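Local structure of chitinase A (Cycas revoluta, 4R5E) at residues N188-D193 against G324-S329; A206-P211 against T289-Y294; L236-F241 against Q308-K313. The protein probably hydrolyses chitin as a class V plant chitinase of glycoside hydrolase family 18, and here holds the inhibitor allosamidin, made of an allosamizoline and N-acetylallosamine units. One frame throughout, in Å; residues are numbered along the deposited sequence.

Interaction 1 (N188-D193 against G324-S329). With AMI (allosamizoline), chain E; NAA (2-acetamido-2-deoxy-beta-D-allopyranose), chain B.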
loop_
_atom_site.group_PDB
_atom_site.type_symbol
_atom_site.label_atom_id
_atom_site.label_comp_id
_atom_site.label_asym_id
_atom_site.label_seq_id
_atom_site.Cartn_x
_atom_site.Cartn_y
_atom_site.Cartn_z
ATOM N N ASN A 188 -1.408 -2.244 -6.701
ATOM C CA ASN A 188 -0.921 -2.558 -5.375
ATOM C C ASN A 188 -2.111 -2.959 -4.515
ATOM O O ASN A 188 -2.927 -2.122 -4.132
ATOM C CB ASN A 188 -0.176 -1.346 -4.818
ATOM C CG ASN A 188 1.079 -1.035 -5.605
ATOM O OD1 ASN A 188 1.880 -1.923 -5.888
ATOM N ND2 ASN A 188 1.255 0.227 -5.968
ATOM N N VAL A 189 -2.218 -4.261 -4.260
ATOM C CA VAL A 189 -3.367 -4.846 -3.565
ATOM C C VAL A 189 -3.174 -4.695 -2.060
ATOM O O VAL A 189 -2.238 -5.269 -1.500
ATOM C CB VAL A 189 -3.536 -6.345 -3.916
ATOM C CG1 VAL A 189 -4.753 -6.937 -3.212
ATOM C CG2 VAL A 189 -3.646 -6.536 -5.427
ATOM N N MET A 190 -4.066 -3.940 -1.418
ATOM C CA MET A 190 -3.929 -3.621 0.001
ATOM C C MET A 190 -4.539 -4.751 0.815
ATOM O O MET A 190 -5.636 -4.636 1.371
ATOM C CB MET A 190 -4.547 -2.257 0.313
ATOM C CG MET A 190 -3.728 -1.122 -0.301
ATOM S SD MET A 190 -4.324 0.544 0.008
ATOM C CE MET A 190 -5.878 0.490 -0.869
ATOM N N ALA A 191 -3.774 -5.840 0.895
ATOM C CA ALA A 191 -4.219 -7.105 1.477
ATOM C C ALA A 191 -3.960 -7.128 2.982
ATOM O O ALA A 191 -3.278 -8.012 3.509
ATOM C CB ALA A 191 -3.513 -8.259 0.787
ATOM N N TYR A 192 -4.523 -6.147 3.674
ATOM C CA TYR A 192 -4.342 -6.013 5.115
ATOM C C TYR A 192 -5.415 -5.082 5.675
ATOM O O TYR A 192 -6.295 -4.645 4.934
ATOM C CB TYR A 192 -2.921 -5.517 5.430
ATOM C CG TYR A 192 -2.475 -4.319 4.615
ATOM C CD1 TYR A 192 -3.001 -3.053 4.837
ATOM C CD2 TYR A 192 -1.529 -4.461 3.611
ATOM C CE1 TYR A 192 -2.586 -1.968 4.080
ATOM C CE2 TYR A 192 -1.108 -3.378 2.860
ATOM C CZ TYR A 192 -1.637 -2.138 3.098
ATOM O OH TYR A 192 -1.211 -1.072 2.334
ATOM N N ASP A 193 -5.336 -4.794 6.974
ATOM C CA ASP A 193 -6.317 -3.980 7.697
ATOM C C ASP A 193 -7.708 -4.628 7.712
ATOM O O ASP A 193 -8.736 -3.940 7.737
ATOM C CB ASP A 193 -6.365 -2.536 7.167
ATOM C CG ASP A 193 -5.205 -1.689 7.658
ATOM O OD1 ASP A 193 -4.584 -2.033 8.684
ATOM O OD2 ASP A 193 -4.926 -0.653 7.018
ATOM N N GLY A 324 4.632 -9.434 -7.826
ATOM C CA GLY A 324 5.539 -9.237 -6.705
ATOM C C GLY A 324 4.799 -8.859 -5.441
ATOM O O GLY A 324 3.662 -9.274 -5.220
ATOM N N TYR A 325 5.470 -8.080 -4.593
ATOM C CA TYR A 325 4.914 -7.657 -3.318
ATOM C C TYR A 325 5.272 -6.202 -3.052
ATOM O O TYR A 325 6.210 -5.657 -3.654
ATOM C CB TYR A 325 5.453 -8.527 -2.177
ATOM C CG TYR A 325 6.965 -8.526 -2.099
ATOM C CD1 TYR A 325 7.646 -7.516 -1.423
ATOM C CD2 TYR A 325 7.714 -9.518 -2.714
ATOM C CE1 TYR A 325 9.030 -7.496 -1.368
ATOM C CE2 TYR A 325 9.101 -9.511 -2.658
ATOM C CZ TYR A 325 9.756 -8.497 -1.977
ATOM O OH TYR A 325 11.139 -8.494 -1.930
ATOM N N PHE A 326 4.524 -5.588 -2.141
ATOM C CA PHE A 326 4.860 -4.251 -1.650
ATOM C C PHE A 326 4.778 -4.202 -0.137
ATOM O O PHE A 326 4.049 -4.975 0.478
ATOM C CB PHE A 326 4.009 -3.144 -2.316
ATOM C CG PHE A 326 2.643 -2.924 -1.710
ATOM C CD1 PHE A 326 2.489 -2.229 -0.514
ATOM C CD2 PHE A 326 1.503 -3.355 -2.377
ATOM C CE1 PHE A 326 1.234 -2.003 0.017
ATOM C CE2 PHE A 326 0.245 -3.132 -1.849
ATOM C CZ PHE A 326 0.107 -2.459 -0.644
ATOM N N PHE A 327 5.535 -3.277 0.439
ATOM C CA PHE A 327 5.495 -2.984 1.859
ATOM C C PHE A 327 4.994 -1.565 2.100
ATOM O O PHE A 327 5.510 -0.617 1.505
ATOM C CB PHE A 327 6.889 -3.110 2.467
ATOM C CG PHE A 327 7.352 -4.526 2.653
ATOM C CD1 PHE A 327 6.773 -5.341 3.617
ATOM C CD2 PHE A 327 8.384 -5.039 1.885
ATOM C CE1 PHE A 327 7.202 -6.646 3.797
ATOM C CE2 PHE A 327 8.822 -6.344 2.064
ATOM C CZ PHE A 327 8.231 -7.142 3.028
ATOM N N TRP A 328 3.993 -1.438 2.969
ATOM C CA TRP A 328 3.608 -0.154 3.552
ATOM C C TRP A 328 3.879 -0.226 5.058
ATOM O O TRP A 328 3.256 -1.046 5.725
ATOM C CB TRP A 328 2.120 0.170 3.346
ATOM C CG TRP A 328 1.800 1.464 4.026
ATOM C CD1 TRP A 328 1.551 1.650 5.356
ATOM C CD2 TRP A 328 1.801 2.767 3.435
ATOM N NE1 TRP A 328 1.385 2.986 5.624
ATOM C CE2 TRP A 328 1.534 3.694 4.462
ATOM C CE3 TRP A 328 1.998 3.242 2.135
ATOM C CZ2 TRP A 328 1.443 5.065 4.229
ATOM C CZ3 TRP A 328 1.915 4.600 1.905
ATOM C CH2 TRP A 328 1.640 5.498 2.943
ATOM N N SER A 329 4.753 0.609 5.632
ATOM C CA SER A 329 5.608 1.589 4.942
ATOM C C SER A 329 7.024 1.448 5.500
ATOM O O SER A 329 7.209 1.030 6.641
ATOM C CB SER A 329 5.082 3.018 5.122
ATOM O OG SER A 329 4.993 3.390 6.496
HETATM C C1 AMI E . -2.622 2.551 3.111
HETATM C C2 AMI E . -2.864 3.968 2.599
HETATM C C3 AMI E . -2.184 4.907 3.585
HETATM C C4 AMI E . -2.262 4.119 4.901
HETATM C C5 AMI E . -1.943 2.692 4.462
HETATM C C6 AMI E . -2.264 1.555 5.436
HETATM C C7 AMI E . -1.605 2.844 1.117
HETATM C C8 AMI E . -0.744 3.358 -1.106
HETATM C C9 AMI E . -0.279 1.176 -0.060
HETATM N N2 AMI E . -2.184 3.949 1.307
HETATM N N7 AMI E . -0.915 2.486 0.049
HETATM O O3 AMI E . -2.820 6.192 3.613
HETATM O O4 AMI E . -1.340 4.590 5.885
HETATM O O6 AMI E . -3.647 1.523 5.775
HETATM O O7 AMI E . -1.723 1.924 2.209
HETATM C C1 NAA B . -1.632 5.714 6.717
HETATM C C2 NAA B . -0.743 5.736 7.951
HETATM C C3 NAA B . -0.916 7.055 8.699
HETATM C C4 NAA B . -0.776 8.267 7.777
HETATM C C5 NAA B . -1.638 8.085 6.536
HETATM C C6 NAA B . -1.467 9.227 5.531
HETATM C C7 NAA B . -0.252 3.553 8.985
HETATM C C8 NAA B . -0.737 2.484 9.923
HETATM N N2 NAA B . -1.058 4.606 8.820
HETATM O O3 NAA B . -2.213 7.063 9.317
HETATM O O4 NAA B . -1.222 9.460 8.443
HETATM O O5 NAA B . -1.302 6.846 5.911
HETATM O O6 NAA B . -2.242 8.963 4.354
HETATM O O7 NAA B . 0.828 3.440 8.424
#
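The phenyl ring of Phe326 meets the phenol of Tyr192 at its rim: Tyr192 OH lies in the plane of the Phe326 ring, 3.5 Å from Phe326 CE1, while Phe326 CE1 in turn lies in the plane of the Tyr192 ring, at its edge. The two side chains cross at about a right angle. The indole of Trp328 is flanked on both faces, by C5 of allosamizoline on one and by the CB of Ser329 on the other, each 3.5 Å above the plane and offset toward the rim; the acetamido O7 of the neighbouring N-acetylallosamine sits in plane at its edge. Around Phe326, the CB of Asn188 approaches CE2 obliquely at 3.5 Å, and the Asn188 amide is turned 73° from the ring; its OD1 and ND2 are hydrogen-bonded to Trp186 and Tyr32. Met190 CG adds an apolar contact with Phe326 CZ at 4.1 Å. A chi1 of 48° sets Tyr192 CG between its backbone N and carbonyl carbon, and from there the ring reaches back toward strand 324-328 and the ligand. The hydroxyl Tyr192 OH donates to O7 of allosamizoline (3.0 Å), Asp193 OD2 accepts from its O6 (2.8 Å), and Trp328 NE1 donates to O7 of N-acetylallosamine at 2.9 Å with an N-H...O angle of 159°. The other carboxylate oxygen, Asp193 OD1, forms a salt bridge with Arg243. Strands 188-190 and 324-328, their axes 7.6 Å apart, share no hydrogen bond and meet mainly through side chains inside the barrel, with Val189 O also against the Phe326 ring. An aromatic floor at the C-terminal end of the parallel strands, with a tryptophan followed by a cis peptide bond, is characteristic of the family 18 TIM-barrel substrate cleft.

Interaction 2 (A206-P211 against T289-Y294)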
loop_
_atom_site.group_PDB
_atom_site.type_symbol
_atom_site.label_atom_id
_atom_site.label_comp_id
_atom_site.label_asym_id
_atom_site.label_seq_id
_atom_site.Cartn_x
_atom_site.Cartn_y
_atom_site.Cartn_z
ATOM N N ALA A 206 -3.927 -9.068 8.778
ATOM C CA ALA A 206 -3.551 -9.312 7.389
ATOM C C ALA A 206 -3.498 -10.811 7.062
ATOM O O ALA A 206 -2.701 -11.258 6.240
ATOM C CB ALA A 206 -2.214 -8.646 7.098
ATOM N N ALA A 207 -4.383 -11.579 7.689
ATOM C CA ALA A 207 -4.454 -13.020 7.460
ATOM C C ALA A 207 -4.329 -13.374 5.985
ATOM O O ALA A 207 -5.056 -12.831 5.150
ATOM C CB ALA A 207 -5.766 -13.562 8.000
ATOM N N LEU A 208 -3.414 -14.286 5.670
ATOM C CA LEU A 208 -3.294 -14.818 4.315
ATOM C C LEU A 208 -4.496 -15.695 3.986
ATOM O O LEU A 208 -5.017 -15.649 2.873
ATOM C CB LEU A 208 -2.009 -15.630 4.152
ATOM C CG LEU A 208 -1.796 -16.292 2.783
ATOM C CD1 LEU A 208 -1.847 -15.265 1.664
ATOM C CD2 LEU A 208 -0.487 -17.064 2.753
ATOM N N ARG A 209 -4.911 -16.503 4.955
ATOM C CA ARG A 209 -6.105 -17.329 4.805
ATOM C C ARG A 209 -6.741 -17.581 6.169
ATOM O O ARG A 209 -6.193 -17.204 7.207
ATOM C CB ARG A 209 -5.791 -18.640 4.061
ATOM C CG ARG A 209 -4.600 -19.414 4.592
ATOM C CD ARG A 209 -4.445 -20.758 3.887
ATOM N NE ARG A 209 -3.972 -20.647 2.506
ATOM C CZ ARG A 209 -2.694 -20.600 2.126
ATOM N NH1 ARG A 209 -1.701 -20.634 3.013
ATOM N NH2 ARG A 209 -2.401 -20.509 0.838
ATOM N N ASP A 210 -7.924 -18.182 6.152
ATOM C CA ASP A 210 -8.684 -18.445 7.363
ATOM C C ASP A 210 -9.810 -19.424 7.014
ATOM O O ASP A 210 -10.424 -19.296 5.956
ATOM C CB ASP A 210 -9.269 -17.140 7.917
ATOM C CG ASP A 210 -9.907 -17.311 9.280
ATOM O OD1 ASP A 210 -10.662 -18.282 9.480
ATOM O OD2 ASP A 210 -9.670 -16.466 10.161
ATOM N N PRO A 211 -10.057 -20.426 7.882
ATOM C CA PRO A 211 -11.249 -21.262 7.744
ATOM C C PRO A 211 -12.404 -20.757 8.608
ATOM O O PRO A 211 -13.137 -19.856 8.202
ATOM C CB PRO A 211 -10.767 -22.619 8.252
ATOM C CG PRO A 211 -9.765 -22.278 9.299
ATOM C CD PRO A 211 -9.132 -20.968 8.898
ATOM N N THR A 289 -2.707 -21.011 11.329
ATOM C CA THR A 289 -4.056 -21.007 10.753
ATOM C C THR A 289 -4.257 -19.815 9.809
ATOM O O THR A 289 -4.807 -19.965 8.715
ATOM C CB THR A 289 -5.140 -20.991 11.856
ATOM O OG1 THR A 289 -5.001 -22.153 12.689
ATOM C CG2 THR A 289 -6.545 -20.969 11.255
ATOM N N THR A 290 -3.804 -18.641 10.233
ATOM C CA THR A 290 -3.952 -17.420 9.434
ATOM C C THR A 290 -2.694 -17.004 8.676
ATOM O O THR A 290 -2.773 -16.158 7.778
ATOM C CB THR A 290 -4.380 -16.234 10.309
ATOM O OG1 THR A 290 -3.448 -16.074 11.384
ATOM C CG2 THR A 290 -5.781 -16.447 10.865
ATOM N N VAL A 291 -1.553 -17.594 9.027
ATOM C CA VAL A 291 -0.245 -17.177 8.503
ATOM C C VAL A 291 0.014 -15.738 8.928
ATOM O O VAL A 291 -0.015 -14.807 8.115
ATOM C CB VAL A 291 -0.135 -17.339 6.974
ATOM C CG1 VAL A 291 1.296 -17.104 6.511
ATOM C CG2 VAL A 291 -0.601 -18.734 6.566
ATOM N N SER A 292 0.255 -15.576 10.223
ATOM C CA SER A 292 0.415 -14.262 10.817
ATOM C C SER A 292 1.071 -14.422 12.169
ATOM O O SER A 292 1.296 -15.538 12.623
ATOM C CB SER A 292 -0.941 -13.577 10.979
ATOM O OG SER A 292 -1.678 -14.144 12.038
ATOM N N ALA A 293 1.370 -13.301 12.812
ATOM C CA ALA A 293 1.956 -13.317 14.142
ATOM C C ALA A 293 1.172 -12.414 15.064
ATOM O O ALA A 293 0.471 -11.507 14.622
ATOM C CB ALA A 293 3.401 -12.868 14.078
ATOM N N TYR A 294 1.287 -12.675 16.358
ATOM C CA TYR A 294 0.811 -11.733 17.345
ATOM C C TYR A 294 1.701 -11.779 18.564
ATOM O O TYR A 294 2.454 -12.729 18.759
ATOM C CB TYR A 294 -0.665 -11.958 17.711
ATOM C CG TYR A 294 -1.036 -13.318 18.268
ATOM C CD1 TYR A 294 -1.390 -14.367 17.421
ATOM C CD2 TYR A 294 -1.101 -13.538 19.641
ATOM C CE1 TYR A 294 -1.764 -15.602 17.923
ATOM C CE2 TYR A 294 -1.477 -14.773 20.153
ATOM C CZ TYR A 294 -1.806 -15.798 19.288
ATOM O OH TYR A 294 -2.188 -17.027 19.779
#
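The backbones of 206-211 and 289-294 are joined by one hydrogen bond, Leu208 N to Thr290 O at 2.9 Å, nearly straight at the acceptor (C=O...N 171°) but bent at the hydrogen (136°). This is a loop-to-hairpin junction: 206-211 leads toward helix 217-227, while Val291 and Ser292 both face Asp287 in a G1 beta bulge where strand 283-287 turns back into strand 292-297. A CA-H...O contact from Thr290 CA to Arg209 O, 3.2 Å, reinforces the pairing on the next residue. Among the side chains, Leu208 and Val291 lie alongside each other and point the same way, with their CB atoms 3.8 Å apart; Leu208 CG is anti to its backbone N (chi1 178°), which carries CD2 along both methyls of Val291. Ala207 CB rests on Thr290 CB, also at 3.8 Å. The hydroxyl of Thr290 turns away from this loop to bond Asp287, leaving its methyl CG2 beside Asp210. Arg209, exposed at the margin, passes its NH1 obliquely by a Val291 methyl. At the outer end Pro211 crosses Thr289 at about a right angle, its CD only 3.5 Å from Thr289 CG2, tighter than usual for two carbons.

Interaction 3 (L236-F241 against Q308-K313). With NAA (2-acetamido-2-deoxy-beta-D-allopyranose), chain B.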
loop_
_atom_site.group_PDB
_atom_site.type_symbol
_atom_site.label_atom_id
_atom_site.label_comp_id
_atom_site.label_asym_id
_atom_site.label_seq_id
_atom_site.Cartn_x
_atom_site.Cartn_y
_atom_site.Cartn_z
ATOM N N LEU A 236 1.239 -7.965 -4.228
ATOM C CA LEU A 236 0.648 -8.261 -2.919
ATOM C C LEU A 236 1.168 -7.347 -1.814
ATOM O O LEU A 236 2.360 -7.329 -1.523
ATOM C CB LEU A 236 0.927 -9.714 -2.536
ATOM C CG LEU A 236 0.373 -10.169 -1.186
ATOM C CD1 LEU A 236 -1.144 -10.189 -1.190
ATOM C CD2 LEU A 236 0.941 -11.533 -0.835
ATOM N N GLY A 237 0.261 -6.614 -1.184
ATOM C CA GLY A 237 0.633 -5.734 -0.086
ATOM C C GLY A 237 0.860 -6.487 1.203
ATOM O O GLY A 237 0.120 -7.417 1.518
ATOM N N ILE A 238 1.888 -6.065 1.939
ATOM C CA ILE A 238 2.239 -6.611 3.242
ATOM C C ILE A 238 2.529 -5.428 4.168
ATOM O O ILE A 238 3.313 -4.541 3.817
ATOM C CB ILE A 238 3.488 -7.514 3.167
ATOM C CG1 ILE A 238 3.283 -8.631 2.134
ATOM C CG2 ILE A 238 3.808 -8.096 4.542
ATOM C CD1 ILE A 238 4.526 -9.441 1.849
ATOM N N PRO A 239 1.891 -5.395 5.344
ATOM C CA PRO A 239 2.119 -4.268 6.238
ATOM C C PRO A 239 3.400 -4.406 7.059
ATOM O O PRO A 239 3.775 -5.509 7.459
ATOM C CB PRO A 239 0.894 -4.308 7.151
ATOM C CG PRO A 239 0.564 -5.755 7.237
ATOM C CD PRO A 239 0.942 -6.366 5.916
ATOM N N LEU A 240 4.066 -3.273 7.289
ATOM C CA LEU A 240 5.198 -3.202 8.209
ATOM C C LEU A 240 4.775 -2.605 9.549
ATOM O O LEU A 240 5.603 -2.105 10.315
ATOM C CB LEU A 240 6.342 -2.396 7.586
ATOM C CG LEU A 240 7.010 -3.058 6.383
ATOM C CD1 LEU A 240 8.045 -2.118 5.785
ATOM C CD2 LEU A 240 7.637 -4.390 6.776
ATOM N N PHE A 241 3.473 -2.668 9.818
ATOM C CA PHE A 241 2.900 -2.262 11.088
ATOM C C PHE A 241 1.901 -3.324 11.507
ATOM O O PHE A 241 1.444 -4.129 10.686
ATOM C CB PHE A 241 2.186 -0.910 10.961
ATOM C CG PHE A 241 0.987 -0.954 10.067
ATOM C CD1 PHE A 241 1.128 -0.817 8.695
ATOM C CD2 PHE A 241 -0.278 -1.188 10.588
ATOM C CE1 PHE A 241 0.028 -0.890 7.859
ATOM C CE2 PHE A 241 -1.385 -1.255 9.756
ATOM C CZ PHE A 241 -1.225 -1.114 8.388
ATOM N N GLN A 308 8.656 -15.117 9.633
ATOM C CA GLN A 308 8.039 -16.327 9.100
ATOM C C GLN A 308 6.836 -16.035 8.205
ATOM O O GLN A 308 6.749 -16.559 7.088
ATOM C CB GLN A 308 7.621 -17.259 10.243
ATOM C CG GLN A 308 7.146 -18.627 9.765
ATOM C CD GLN A 308 6.887 -19.601 10.896
ATOM O OE1 GLN A 308 6.970 -19.254 12.068
ATOM N NE2 GLN A 308 6.579 -20.839 10.537
ATOM N N SER A 309 5.903 -15.214 8.687
ATOM C CA SER A 309 4.693 -14.947 7.899
ATOM C C SER A 309 5.002 -14.184 6.610
ATOM O O SER A 309 4.382 -14.441 5.576
ATOM C CB SER A 309 3.605 -14.247 8.730
ATOM O OG SER A 309 3.928 -12.906 9.023
ATOM N N VAL A 310 5.971 -13.271 6.646
ATOM C CA VAL A 310 6.377 -12.559 5.427
ATOM C C VAL A 310 6.962 -13.523 4.394
ATOM O O VAL A 310 6.606 -13.468 3.213
ATOM C CB VAL A 310 7.367 -11.416 5.736
ATOM C CG1 VAL A 310 8.009 -10.864 4.468
ATOM C CG2 VAL A 310 6.649 -10.301 6.483
ATOM N N ALA A 311 7.857 -14.406 4.825
ATOM C CA ALA A 311 8.424 -15.396 3.913
ATOM C C ALA A 311 7.316 -16.251 3.295
ATOM O O ALA A 311 7.352 -16.551 2.105
ATOM C CB ALA A 311 9.441 -16.275 4.624
ATOM N N LEU A 312 6.325 -16.625 4.097
ATOM C CA LEU A 312 5.210 -17.440 3.592
ATOM C C LEU A 312 4.336 -16.657 2.617
ATOM O O LEU A 312 3.912 -17.190 1.592
ATOM C CB LEU A 312 4.373 -17.985 4.748
ATOM C CG LEU A 312 5.068 -19.068 5.571
ATOM C CD1 LEU A 312 4.324 -19.273 6.877
ATOM C CD2 LEU A 312 5.168 -20.377 4.796
ATOM N N LYS A 313 4.077 -15.390 2.924
ATOM C CA LYS A 313 3.294 -14.554 2.019
ATOM C C LYS A 313 4.004 -14.321 0.694
ATOM O O LYS A 313 3.368 -14.296 -0.360
ATOM C CB LYS A 313 2.973 -13.217 2.672
ATOM C CG LYS A 313 1.883 -13.319 3.710
ATOM C CD LYS A 313 1.510 -11.944 4.224
ATOM C CE LYS A 313 0.300 -12.035 5.121
ATOM N NZ LYS A 313 -0.087 -10.690 5.623
HETATM C C1 NAA B . -1.632 5.714 6.717
HETATM C C2 NAA B . -0.743 5.736 7.951
HETATM C C3 NAA B . -0.916 7.055 8.699
HETATM C C4 NAA B . -0.776 8.267 7.777
HETATM C C5 NAA B . -1.638 8.085 6.536
HETATM C C6 NAA B . -1.467 9.227 5.531
HETATM C C7 NAA B . -0.252 3.553 8.985
HETATM C C8 NAA B . -0.737 2.484 9.923
HETATM N N2 NAA B . -1.058 4.606 8.820
HETATM O O3 NAA B . -2.213 7.063 9.317
HETATM O O4 NAA B . -1.222 9.460 8.443
HETATM O O5 NAA B . -1.302 6.846 5.911
HETATM O O6 NAA B . -2.242 8.963 4.354
HETATM O O7 NAA B . 0.828 3.440 8.424
HETATM O O HOH W 1 -0.800 -9.220 3.377
#
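Helix 307-319 packs against the outside of barrel strand 234-247 here, the strand-and-helix layering of a TIM barrel. The axes of 236-239 and 308-313 run antiparallel, 177° between their directions, with a closest approach of 10.3 Å. Ile238 is the centre of the apolar layer: its CG2 meets Val310 CG2 at 4.1 Å, the two side chains being inclined to each other, while its CD1 reaches Lys313 CB at 4.2 Å. Two residues earlier in the strand, Leu236 CD2 touches the carbonyl of Lys313, 3.7 Å from its O. Beyond CG the lysine is fully extended (chi2 to chi4 all near 180°), which carries its ammonium past Ile238 toward Pro239. There a water bridges the two segments, accepting from Lys313 NZ at 2.8 Å and donating to Gly237 O at 2.7 Å. The buried NZ also holds the carbonyl of Ala206 and a salt bridge to Asp305, three partners that probably offset the cost of burying its charge. Just beyond 236-239, Phe241 reaches the ligand, one ring face centred under methyl C8 of N-acetylallosamine in a CH-pi contact. A helix layered outside a parallel strand is the hallmark of the TIM barrel.

Interactions 1 and 3 have centres 8 Å apart and share the barrel: strand 234-247 runs between 186-190 and 324-328 as their parallel neighbour, and Phe326 O accepts from Ile238 N. Interaction 1 faces the barrel interior and the ligand, whereas interaction 3 joins the same wall to helix 307-319 outside. The centre of interaction 2 lies about 15 Å and 10 Å from those of interactions 1 and 3, nearer the periphery; Val291 O lies against Ser309 CB, and Val291 packs on Leu312. Along the chain the first segments come in the order 188-193, 206-211, 236-241, and the second as 289-294, 308-313, 324-329. The contacts thus connect the ligand cleft through wall and helix to the outer hairpin.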